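Local coordinates for protein ribonucleoside-diphosphate reductase (Pseudomonas aeruginosa, PDB 5IM3) that probably reduces ribonucleoside diphosphates to the deoxyribonucleotides needed for DNA synthesis, under allosteric control by nucleotides such as the dATP bound in its ATP cone, at residues Q104-L107 with A108-A112; A648-S651 with N652-R656; M162-L165 with N166-S170; E522-E525 with Y526-L530; N346-S350 with F351-S355. One frame throughout, in Å; residues are numbered along the deposited sequence.

Overall arrangement
All five contacts are local, made within a helix or just beyond its end, and none touches another. Contact 1 lies in the dATP-binding cone and contact 3 in the second ATP cone range, their centres about 50 Å apart. Contact 1 is largely buried and partly covered by a second subunit, whereas contact 3 is at the surface, with two polar side chains turned back on the backbone. Contacts 2 and 4 share the barrel range and are partly buried; one sets a glutamine methylene over a phenyl face, the other an arginine nitrogen over the rim of a tyrosine. Contact 5, the closest of the five to the chain's centre, is buried and turns helix 337-349 into strand 353-355.

Contact 1: Q104-L107 with A108-A112; sequences QVEL and ALMRA
Leu107 and Arg111 run side by side off the last turns of helix 98-111, an element of the N-terminal ATP cone that binds dATP, and both side chains point the same way. Leu107 CD1 rests on the aliphatic part of the arginine, 3.8 Å from Arg111 CG, and reaches the guanidinium at its edge, near its plane. The arginine chain bends at its third torsion (chi3 87°), which turns the charged end off the line of the methylenes that meet the leucine. On another side of the helix Val105 and Leu109 touch by their branch ends, Val105 CG1 to Leu109 CD1 at 4.2 Å; both pack on helix 46-60, and the Val105 side chain comes within about 4 Å of a bound dATP. Met110 runs extended beyond CG and lays its terminal methyl along the extended Glu106 chain, with CE 4.2 Å from Glu106 CB. The Glu106 carboxylate goes on to partners outside: OE2 to a salt bridge with Arg125 and, across the subunit interface, OE1 to Arg119 and Gln115 of the second subunit. These partners probably keep the buried carboxylate charged. Met110 itself meets Met110 of the second subunit, so this face of the helix belongs to the contact between the two cones. Beneath the side chains the backbone bonds are regular: Met110 N gives to Glu106 O at 2.9 Å, Leu109 N to Val105 O at 3.1 Å, and Arg111 N to Leu107 O at 2.9 Å with an N-H...O angle of 169°.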
# COMPACT_ATOMS: atom_id res chain seq x y z
N GLN A 104 38.75 6.05 -34.54
CA GLN A 104 38.20 7.29 -33.99
C GLN A 104 37.87 8.29 -35.08
O GLN A 104 36.96 9.11 -34.91
CB GLN A 104 39.18 7.89 -32.98
CG GLN A 104 39.28 7.11 -31.67
CD GLN A 104 37.98 7.11 -30.89
OE1 GLN A 104 37.26 8.11 -30.87
NE2 GLN A 104 37.68 6.00 -30.24
N VAL A 105 38.59 8.25 -36.20
CA VAL A 105 38.24 9.11 -37.33
C VAL A 105 36.88 8.71 -37.89
O VAL A 105 36.02 9.57 -38.13
CB VAL A 105 39.34 9.04 -38.42
CG1 VAL A 105 38.84 9.65 -39.73
CG2 VAL A 105 40.59 9.77 -37.94
N GLU A 106 36.67 7.41 -38.11
CA GLU A 106 35.36 6.95 -38.56
C GLU A 106 34.28 7.34 -37.57
O GLU A 106 33.18 7.74 -37.97
CB GLU A 106 35.37 5.43 -38.75
CG GLU A 106 36.22 4.94 -39.92
CD GLU A 106 36.19 3.42 -40.07
OE1 GLU A 106 35.56 2.74 -39.22
OE2 GLU A 106 36.81 2.91 -41.03
N LEU A 107 34.57 7.24 -36.27
CA LEU A 107 33.58 7.59 -35.26
C LEU A 107 33.15 9.05 -35.39
O LEU A 107 31.96 9.36 -35.37
CB LEU A 107 34.15 7.31 -33.86
CG LEU A 107 33.24 7.66 -32.68
CD1 LEU A 107 31.93 6.87 -32.74
CD2 LEU A 107 33.96 7.41 -31.36
N ALA A 108 34.12 9.95 -35.54
CA ALA A 108 33.80 11.37 -35.64
C ALA A 108 32.96 11.67 -36.88
O ALA A 108 31.96 12.39 -36.81
CB ALA A 108 35.08 12.20 -35.64
N LEU A 109 33.36 11.11 -38.03
CA LEU A 109 32.57 11.28 -39.24
C LEU A 109 31.16 10.74 -39.05
O LEU A 109 30.18 11.37 -39.49
CB LEU A 109 33.25 10.57 -40.41
CG LEU A 109 34.44 11.28 -41.06
CD1 LEU A 109 35.27 10.30 -41.89
CD2 LEU A 109 33.95 12.44 -41.93
N MET A 110 31.03 9.59 -38.38
CA MET A 110 29.72 8.95 -38.25
C MET A 110 28.81 9.71 -37.30
O MET A 110 27.62 9.90 -37.60
CB MET A 110 29.91 7.51 -37.78
CG MET A 110 30.49 6.59 -38.83
SD MET A 110 30.74 4.93 -38.18
CE MET A 110 31.48 4.11 -39.59
N ARG A 111 29.33 10.14 -36.15
CA ARG A 111 28.49 10.88 -35.20
C ARG A 111 28.04 12.21 -35.77
O ARG A 111 27.01 12.74 -35.33
CB ARG A 111 29.23 11.09 -33.88
CG ARG A 111 29.50 9.82 -33.10
CD ARG A 111 29.90 10.11 -31.66
NE ARG A 111 28.73 10.21 -30.79
CZ ARG A 111 28.31 9.26 -29.96
NH1 ARG A 111 28.96 8.11 -29.86
NH2 ARG A 111 27.23 9.47 -29.21
N ALA A 112 28.78 12.77 -36.72
CA ALA A 112 28.39 13.99 -37.41
C ALA A 112 27.37 13.75 -38.52
O ALA A 112 27.02 14.69 -39.23
CB ALA A 112 29.62 14.68 -38.00

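Contact 2: A648-S651 with N652-R656; sequences AQNS and NFKHR
Ser651 and Asn652, neighbours along one helix, are joined through a water that donates to both, at 2.9 Å from Ser651 OG and 2.8 Å from Asn652 OD1. The serine hydroxyl sits between its backbone N and carbonyl carbon (chi1 74°); besides accepting from the water it bonds to the carbonyl of Ile599. The Asn652 amide is held at both ends, since its ND2 reaches Tyr643 OH and Asn603 OD1 while OD1 takes the water, which fixes the rotation of this buried group. The backbone N of Asn652 bonds to Ala648 O, one turn earlier, at 3.1 Å. This is the closing part of helix 646-655 in the barrel domain, where Arg656 leaves helical geometry with positive phi while its N still gives a 2.8 Å bond to Asn652 O; its guanidinium is paired with Asp635 and Asp639 of helix 620-640. Gln649 extends over the phenyl ring of Phe653: its CG stands 3.8 Å from the ring centroid, 16° off the normal, a CH-pi contact over the face. The amide plane is only 10° from the ring plane, but the amide itself lies beyond the rim, with Gln649 CD 3.9 Å from Phe653 CE2. Asn650 and Lys654 lie side by side, pointing the same way, the lysine CD 3.5 Å from Asn650 OD1, while Asn650 ND2 turns to the carbonyl of Asp597. The His655 imidazole, bonded to Thr712 by ND1 and Glu598 by NE2, brings CD2 to 3.4 Å from Ser651 O.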
# COMPACT_ATOMS: atom_id res chain seq x y z
N ALA A 648 5.12 -53.29 6.01
CA ALA A 648 5.30 -52.92 4.61
C ALA A 648 5.40 -54.17 3.74
O ALA A 648 4.81 -54.23 2.66
CB ALA A 648 6.54 -52.04 4.44
N GLN A 649 6.13 -55.18 4.21
CA GLN A 649 6.12 -56.47 3.55
C GLN A 649 4.71 -57.06 3.52
O GLN A 649 4.27 -57.61 2.51
CB GLN A 649 7.08 -57.42 4.25
CG GLN A 649 7.08 -58.83 3.70
CD GLN A 649 7.99 -59.74 4.49
OE1 GLN A 649 9.21 -59.61 4.45
NE2 GLN A 649 7.39 -60.67 5.23
N ASN A 650 4.00 -56.95 4.64
CA ASN A 650 2.66 -57.53 4.74
C ASN A 650 1.74 -56.98 3.66
O ASN A 650 1.03 -57.74 2.99
CB ASN A 650 2.08 -57.27 6.13
CG ASN A 650 0.74 -57.93 6.34
OD1 ASN A 650 0.53 -59.07 5.94
ND2 ASN A 650 -0.18 -57.20 6.95
N SER A 651 1.72 -55.66 3.47
CA SER A 651 0.79 -55.07 2.50
C SER A 651 1.22 -55.36 1.07
O SER A 651 0.38 -55.58 0.19
CB SER A 651 0.69 -53.57 2.72
OG SER A 651 1.86 -52.92 2.25
N ASN A 652 2.53 -55.34 0.80
CA ASN A 652 2.99 -55.61 -0.55
C ASN A 652 2.70 -57.04 -0.96
O ASN A 652 2.22 -57.29 -2.07
CB ASN A 652 4.49 -55.31 -0.67
CG ASN A 652 4.79 -54.14 -1.59
OD1 ASN A 652 3.90 -53.36 -1.95
ND2 ASN A 652 6.05 -54.02 -1.98
N PHE A 653 2.96 -58.00 -0.06
CA PHE A 653 2.70 -59.41 -0.37
C PHE A 653 1.21 -59.71 -0.45
O PHE A 653 0.79 -60.55 -1.26
CB PHE A 653 3.34 -60.31 0.68
CG PHE A 653 4.84 -60.44 0.56
CD1 PHE A 653 5.57 -59.65 -0.32
CD2 PHE A 653 5.53 -61.38 1.33
CE1 PHE A 653 6.94 -59.79 -0.42
CE2 PHE A 653 6.90 -61.52 1.23
CZ PHE A 653 7.61 -60.72 0.35
N LYS A 654 0.39 -59.03 0.36
CA LYS A 654 -1.04 -59.31 0.38
C LYS A 654 -1.72 -58.81 -0.89
O LYS A 654 -2.53 -59.53 -1.49
CB LYS A 654 -1.68 -58.67 1.61
CG LYS A 654 -2.01 -59.62 2.75
CD LYS A 654 -2.37 -58.83 4.01
CE LYS A 654 -3.00 -59.71 5.08
NZ LYS A 654 -4.42 -60.04 4.77
N HIS A 655 -1.40 -57.59 -1.30
CA HIS A 655 -2.16 -56.89 -2.33
C HIS A 655 -1.39 -56.66 -3.62
O HIS A 655 -2.02 -56.44 -4.66
CB HIS A 655 -2.64 -55.53 -1.80
CG HIS A 655 -3.22 -55.60 -0.42
ND1 HIS A 655 -4.29 -56.40 -0.11
CD2 HIS A 655 -2.88 -54.96 0.73
CE1 HIS A 655 -4.59 -56.26 1.18
NE2 HIS A 655 -3.74 -55.39 1.70
N ARG A 656 -0.07 -56.67 -3.57
CA ARG A 656 0.78 -56.53 -4.76
C ARG A 656 0.37 -55.35 -5.64
O ARG A 656 0.13 -55.53 -6.84
CB ARG A 656 0.79 -57.82 -5.57
CG ARG A 656 1.08 -59.09 -4.76
CD ARG A 656 1.41 -60.26 -5.68
NE ARG A 656 2.67 -60.03 -6.39
CZ ARG A 656 3.87 -60.39 -5.93
NH1 ARG A 656 3.98 -61.02 -4.77
NH2 ARG A 656 4.96 -60.13 -6.63
O HOH W 1 1.82 -52.11 -0.49

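Contact 3: M162-L165 with N166-S170; sequences MGRL and NTIIS
Met162 O is gripped twice by Asn166, by the backbone N at 3.2 Å and by the side-chain ND2 at 2.5 Å, a separation so short that its exact value is doubtful. The two donors approach from opposite faces of the carbonyl plane, and the acceptor lies close to the plane of the Asn166 amide. The asparagine is set for this by a first torsion that lays CG beside its own backbone N (chi1 -73°). One residue on, the pattern recurs: Thr167 OG1 gives a 2.9 Å bond to Gly163 O, supplementing a weak one from Thr167 N. Ile168 N then bonds to Arg164 O at 3.2 Å. These are the opening turns of helix 162-173 in the second ATP cone range. Its inward side is apolar: Leu165 CD1 meets Ile169 CG2 at 4.2 Å and Ile168 CD1 at 4.4 Å, and all three residues pack on Leu205 of helix 198-210. Arg164 runs extended from CG to NE, passing NH1 by Ile168 CG2 at 3.7 Å, tilted to the guanidinium plane, on its way to a salt bridge with Asp229. The chemistry divides by side: amide and hydroxyl groups fold back to reinforce carbonyls of the first turn, where the chain is more open to solvent, while branched aliphatic chains fasten the helix to its neighbour.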
# COMPACT_ATOMS: atom_id res chain seq x y z
N MET A 162 47.04 -39.05 -33.68
CA MET A 162 46.09 -38.38 -34.55
C MET A 162 45.12 -39.37 -35.19
O MET A 162 43.97 -39.01 -35.48
CB MET A 162 46.83 -37.60 -35.64
CG MET A 162 46.12 -36.33 -36.09
SD MET A 162 46.05 -35.07 -34.79
CE MET A 162 45.52 -33.64 -35.73
N GLY A 163 45.55 -40.61 -35.42
CA GLY A 163 44.66 -41.60 -35.99
C GLY A 163 43.52 -41.96 -35.05
O GLY A 163 42.36 -42.02 -35.46
N ARG A 164 43.84 -42.20 -33.78
CA ARG A 164 42.79 -42.53 -32.81
C ARG A 164 41.90 -41.33 -32.52
O ARG A 164 40.72 -41.49 -32.20
CB ARG A 164 43.42 -43.04 -31.51
CG ARG A 164 42.40 -43.62 -30.54
CD ARG A 164 43.03 -43.97 -29.20
NE ARG A 164 42.11 -44.74 -28.36
CZ ARG A 164 41.12 -44.21 -27.64
NH1 ARG A 164 40.90 -42.90 -27.66
NH2 ARG A 164 40.34 -44.99 -26.92
N LEU A 165 42.45 -40.11 -32.64
CA LEU A 165 41.64 -38.92 -32.40
C LEU A 165 40.56 -38.77 -33.46
O LEU A 165 39.43 -38.37 -33.15
CB LEU A 165 42.54 -37.68 -32.37
CG LEU A 165 41.83 -36.34 -32.25
CD1 LEU A 165 40.96 -36.29 -31.00
CD2 LEU A 165 42.84 -35.21 -32.25
N ASN A 166 40.89 -39.07 -34.72
CA ASN A 166 39.89 -39.02 -35.78
C ASN A 166 38.86 -40.13 -35.64
O ASN A 166 37.72 -39.98 -36.09
CB ASN A 166 40.56 -39.09 -37.15
CG ASN A 166 41.28 -37.81 -37.52
OD1 ASN A 166 40.72 -36.94 -38.18
ND2 ASN A 166 42.54 -37.69 -37.10
N THR A 167 39.24 -41.25 -35.02
CA THR A 167 38.33 -42.39 -34.93
C THR A 167 37.20 -42.12 -33.94
O THR A 167 36.03 -42.41 -34.23
CB THR A 167 39.10 -43.65 -34.53
OG1 THR A 167 40.17 -43.87 -35.45
CG2 THR A 167 38.17 -44.86 -34.54
N ILE A 168 37.53 -41.58 -32.76
CA ILE A 168 36.51 -41.39 -31.74
C ILE A 168 35.55 -40.27 -32.13
O ILE A 168 34.34 -40.35 -31.84
CB ILE A 168 37.15 -41.13 -30.36
CG1 ILE A 168 38.05 -39.89 -30.40
CG2 ILE A 168 37.96 -42.35 -29.92
CD1 ILE A 168 38.56 -39.47 -29.03
N ILE A 169 36.05 -39.22 -32.78
CA ILE A 169 35.17 -38.11 -33.13
C ILE A 169 34.28 -38.50 -34.30
O ILE A 169 33.15 -38.00 -34.42
CB ILE A 169 35.97 -36.83 -33.43
CG1 ILE A 169 36.72 -36.95 -34.76
CG2 ILE A 169 36.95 -36.53 -32.30
CD1 ILE A 169 36.04 -36.21 -35.90
N SER A 170 34.75 -39.39 -35.18
CA SER A 170 33.91 -39.84 -36.29
C SER A 170 32.83 -40.79 -35.79
O SER A 170 31.65 -40.64 -36.14
CB SER A 170 34.77 -40.52 -37.35
OG SER A 170 33.98 -40.92 -38.46

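Contact 4: E522-E525 with Y526-L530; sequences ERYE and YYEAL
Helix 517-532, on the periphery of the barrel domain, carries an arginine and two tyrosines grouped along one side. The Arg523 guanidinium is parallel to the Tyr526 ring within 5° but overlaps it only by NH1, which stands over one face near the rim, 3.4 Å from Tyr526 CE2. A bend at its second torsion (chi2 61°) brings the extended remainder of the arginine alongside Tyr526, pointing the same way. Against Tyr527 the guanidinium is steeply inclined, at 64°, and Arg523 CG meets Tyr527 CE2 at 3.8 Å. Arg523 NH2 gives a weak bond to Tyr527 OH at 3.0 Å. Asp511 ties the pair together, since its carboxylate makes a salt bridge with Arg523 NE and a hydrogen bond with Tyr527 OH. A turn further round, Glu528 CD comes obliquely to Tyr524 CE2 at 3.6 Å, carboxylate and ring planes differing widely. Glu525 OE2 stays 5.5 Å from Glu528 OE1; both acids face Arg494, Glu528 by a salt bridge and Glu525 by a long, weak ion pair, which probably eases their mutual repulsion. Tyr526 N to Ala529 N bond to the carbonyls of Glu522 to Glu525, Glu528 N to Tyr524 O at 2.8 Å. The buried side of the helix faces strand 500-504: Tyr524 stacks on Trp501 and bonds through OH to the Thr502 carbonyl, while Tyr527 packs on Phe504.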
# COMPACT_ATOMS: atom_id res chain seq x y z
N GLU A 522 -24.10 -38.96 5.31
CA GLU A 522 -25.19 -39.23 6.24
C GLU A 522 -24.69 -39.18 7.68
O GLU A 522 -25.28 -38.50 8.53
CB GLU A 522 -25.81 -40.60 5.94
CG GLU A 522 -26.76 -41.10 7.01
CD GLU A 522 -27.40 -42.42 6.66
OE1 GLU A 522 -27.30 -42.83 5.48
OE2 GLU A 522 -27.99 -43.06 7.56
N ARG A 523 -23.60 -39.89 7.97
CA ARG A 523 -23.07 -39.91 9.33
C ARG A 523 -22.58 -38.53 9.75
O ARG A 523 -22.73 -38.14 10.91
CB ARG A 523 -21.95 -40.95 9.44
CG ARG A 523 -21.50 -41.25 10.87
CD ARG A 523 -22.63 -41.80 11.71
NE ARG A 523 -22.18 -42.19 13.05
CZ ARG A 523 -23.00 -42.52 14.03
NH1 ARG A 523 -24.32 -42.53 13.83
NH2 ARG A 523 -22.52 -42.86 15.22
N TYR A 524 -21.99 -37.78 8.82
CA TYR A 524 -21.51 -36.45 9.15
C TYR A 524 -22.66 -35.51 9.47
O TYR A 524 -22.57 -34.71 10.41
CB TYR A 524 -20.67 -35.88 8.00
CG TYR A 524 -20.17 -34.48 8.28
CD1 TYR A 524 -18.91 -34.28 8.83
CD2 TYR A 524 -20.95 -33.37 8.01
CE1 TYR A 524 -18.45 -33.01 9.10
CE2 TYR A 524 -20.50 -32.10 8.27
CZ TYR A 524 -19.25 -31.92 8.82
OH TYR A 524 -18.80 -30.65 9.08
N GLU A 525 -23.74 -35.57 8.68
CA GLU A 525 -24.90 -34.73 8.97
C GLU A 525 -25.57 -35.13 10.28
O GLU A 525 -26.14 -34.28 10.96
CB GLU A 525 -25.88 -34.79 7.80
CG GLU A 525 -25.39 -34.07 6.55
CD GLU A 525 -26.35 -34.19 5.37
OE1 GLU A 525 -27.33 -34.95 5.48
OE2 GLU A 525 -26.11 -33.51 4.35
N TYR A 526 -25.49 -36.41 10.64
CA TYR A 526 -25.99 -36.85 11.94
C TYR A 526 -25.21 -36.19 13.07
O TYR A 526 -25.79 -35.66 14.02
CB TYR A 526 -25.91 -38.38 12.04
CG TYR A 526 -26.08 -38.94 13.43
CD1 TYR A 526 -27.34 -39.23 13.94
CD2 TYR A 526 -24.97 -39.20 14.23
CE1 TYR A 526 -27.49 -39.75 15.22
CE2 TYR A 526 -25.12 -39.72 15.50
CZ TYR A 526 -26.38 -40.00 15.99
OH TYR A 526 -26.52 -40.52 17.26
N TYR A 527 -23.87 -36.22 12.99
CA TYR A 527 -23.06 -35.54 13.99
C TYR A 527 -23.28 -34.04 13.96
O TYR A 527 -23.25 -33.39 15.01
CB TYR A 527 -21.58 -35.87 13.77
CG TYR A 527 -21.18 -37.27 14.20
CD1 TYR A 527 -21.60 -37.79 15.42
CD2 TYR A 527 -20.40 -38.07 13.38
CE1 TYR A 527 -21.24 -39.06 15.81
CE2 TYR A 527 -20.04 -39.35 13.77
CZ TYR A 527 -20.46 -39.84 14.99
OH TYR A 527 -20.11 -41.10 15.37
N GLU A 528 -23.50 -33.47 12.77
CA GLU A 528 -23.75 -32.04 12.66
C GLU A 528 -25.01 -31.65 13.41
O GLU A 528 -25.02 -30.67 14.17
CB GLU A 528 -23.85 -31.65 11.18
CG GLU A 528 -23.02 -30.43 10.79
CD GLU A 528 -23.22 -30.04 9.34
OE1 GLU A 528 -23.87 -30.80 8.59
OE2 GLU A 528 -22.73 -28.96 8.94
N ALA A 529 -26.09 -32.41 13.22
CA ALA A 529 -27.34 -32.13 13.92
C ALA A 529 -27.17 -32.31 15.43
O ALA A 529 -27.78 -31.58 16.22
CB ALA A 529 -28.45 -33.05 13.40
N LEU A 530 -26.35 -33.27 15.84
CA LEU A 530 -26.10 -33.50 17.25
C LEU A 530 -25.46 -32.28 17.90
O LEU A 530 -25.89 -31.84 18.98
CB LEU A 530 -25.20 -34.73 17.43
CG LEU A 530 -25.65 -35.82 18.39
CD1 LEU A 530 -27.00 -36.41 18.00
CD2 LEU A 530 -24.59 -36.90 18.41

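Contact 5: N346-S350 with F351-S355; sequences NLLSS and FDYMS
Leu348 O receives Phe351 N at 3.0 Å, and Leu347 O receives Asp352 N weakly at 3.4 Å; together with the positive phi of Phe351 (69°) these backbone bonds form a Schellman motif closing helix 337-349. The Phe351 donor stands well above the carbonyl plane of Leu348. Among side-chain polar groups, Ser350 OG folds back along the helix to donate to Asn346 O, 2.9 Å away and in the carbonyl plane, and in turn takes a weak bond from Asp352 N at 3.3 Å. A first torsion between N and carbonyl carbon (chi1 69°) turns the hydroxyl back toward Asn346 O. The Asp352 carboxylate bonds through OD1 to Asn611. The apolar contacts come from Leu347 and Leu348. Leu347 CD2 presses on Tyr353 CB at 3.6 Å, while CD1 of the same leucine meets Asp352 CB at 3.8 Å. From the next residue, Leu348 CD2 reaches Met354 SD at 4.1 Å and Tyr353 CD1 at 4.2 Å. The aromatic contacts are those of Phe351, whose ring edge faces Leu348 O in its plane and which meets Phe295 edge-to-face. The chain then becomes strand 353-355, which pairs antiparallel with strand 600-608 through Met354 with Ser606, with Asp352, just before it, bonded to Asn608. Leu347 and Tyr353 pack on helix 620-640, Leu348 and Phe351 on helix 319-330, and Met354 on helix 773-779.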
# COMPACT_ATOMS: atom_id res chain seq x y z
N ASN A 346 16.76 -55.30 -22.48
CA ASN A 346 16.38 -54.67 -23.74
C ASN A 346 15.39 -53.54 -23.51
O ASN A 346 15.46 -52.49 -24.16
CB ASN A 346 15.79 -55.70 -24.69
CG ASN A 346 16.84 -56.63 -25.27
OD1 ASN A 346 18.01 -56.25 -25.41
ND2 ASN A 346 16.44 -57.85 -25.60
N LEU A 347 14.45 -53.72 -22.57
CA LEU A 347 13.47 -52.68 -22.30
C LEU A 347 14.13 -51.45 -21.68
O LEU A 347 13.79 -50.31 -22.03
CB LEU A 347 12.38 -53.22 -21.37
CG LEU A 347 11.11 -52.36 -21.31
CD1 LEU A 347 10.35 -52.43 -22.64
CD2 LEU A 347 10.23 -52.78 -20.16
N LEU A 348 15.09 -51.66 -20.78
CA LEU A 348 15.73 -50.54 -20.09
C LEU A 348 16.73 -49.82 -20.99
O LEU A 348 16.67 -48.59 -21.11
CB LEU A 348 16.43 -51.05 -18.82
CG LEU A 348 15.53 -51.53 -17.69
CD1 LEU A 348 16.35 -52.20 -16.60
CD2 LEU A 348 14.74 -50.37 -17.10
N SER A 349 17.64 -50.56 -21.62
CA SER A 349 18.70 -49.95 -22.41
C SER A 349 18.18 -49.21 -23.64
O SER A 349 18.88 -48.34 -24.16
CB SER A 349 19.70 -51.02 -22.85
OG SER A 349 19.07 -52.04 -23.59
N SER A 350 16.97 -49.53 -24.11
CA SER A 350 16.37 -48.84 -25.24
C SER A 350 15.61 -47.59 -24.83
O SER A 350 15.16 -46.85 -25.71
CB SER A 350 15.41 -49.78 -25.98
OG SER A 350 14.27 -50.06 -25.19
N PHE A 351 15.44 -47.35 -23.53
CA PHE A 351 14.68 -46.23 -23.00
C PHE A 351 13.18 -46.36 -23.26
O PHE A 351 12.45 -45.37 -23.12
CB PHE A 351 15.18 -44.88 -23.55
CG PHE A 351 16.64 -44.61 -23.29
CD1 PHE A 351 17.40 -45.42 -22.47
CD2 PHE A 351 17.25 -43.52 -23.89
CE1 PHE A 351 18.73 -45.15 -22.24
CE2 PHE A 351 18.59 -43.24 -23.67
CZ PHE A 351 19.33 -44.06 -22.85
N ASP A 352 12.70 -47.54 -23.64
CA ASP A 352 11.26 -47.74 -23.80
C ASP A 352 10.53 -47.60 -22.47
O ASP A 352 9.39 -47.12 -22.43
CB ASP A 352 10.98 -49.10 -24.42
CG ASP A 352 11.36 -49.17 -25.89
OD1 ASP A 352 11.87 -48.17 -26.43
OD2 ASP A 352 11.14 -50.24 -26.50
N TYR A 353 11.17 -48.03 -21.38
CA TYR A 353 10.64 -47.94 -20.03
C TYR A 353 11.82 -47.77 -19.10
O TYR A 353 12.94 -48.20 -19.42
CB TYR A 353 9.81 -49.19 -19.68
CG TYR A 353 9.67 -49.47 -18.20
CD1 TYR A 353 10.61 -50.26 -17.52
CD2 TYR A 353 8.60 -48.98 -17.47
CE1 TYR A 353 10.48 -50.52 -16.17
CE2 TYR A 353 8.46 -49.24 -16.12
CZ TYR A 353 9.40 -50.02 -15.47
OH TYR A 353 9.26 -50.27 -14.13
N MET A 354 11.59 -47.13 -17.96
CA MET A 354 12.66 -46.92 -17.00
C MET A 354 12.13 -47.18 -15.60
O MET A 354 11.14 -46.59 -15.19
CB MET A 354 13.22 -45.49 -17.09
CG MET A 354 14.52 -45.29 -16.33
SD MET A 354 15.82 -46.45 -16.80
CE MET A 354 16.03 -46.07 -18.54
N SER A 355 12.80 -48.08 -14.88
CA SER A 355 12.45 -48.34 -13.50
C SER A 355 12.66 -47.08 -12.67
O SER A 355 13.36 -46.15 -13.06
CB SER A 355 13.29 -49.49 -12.95
OG SER A 355 13.18 -50.64 -13.77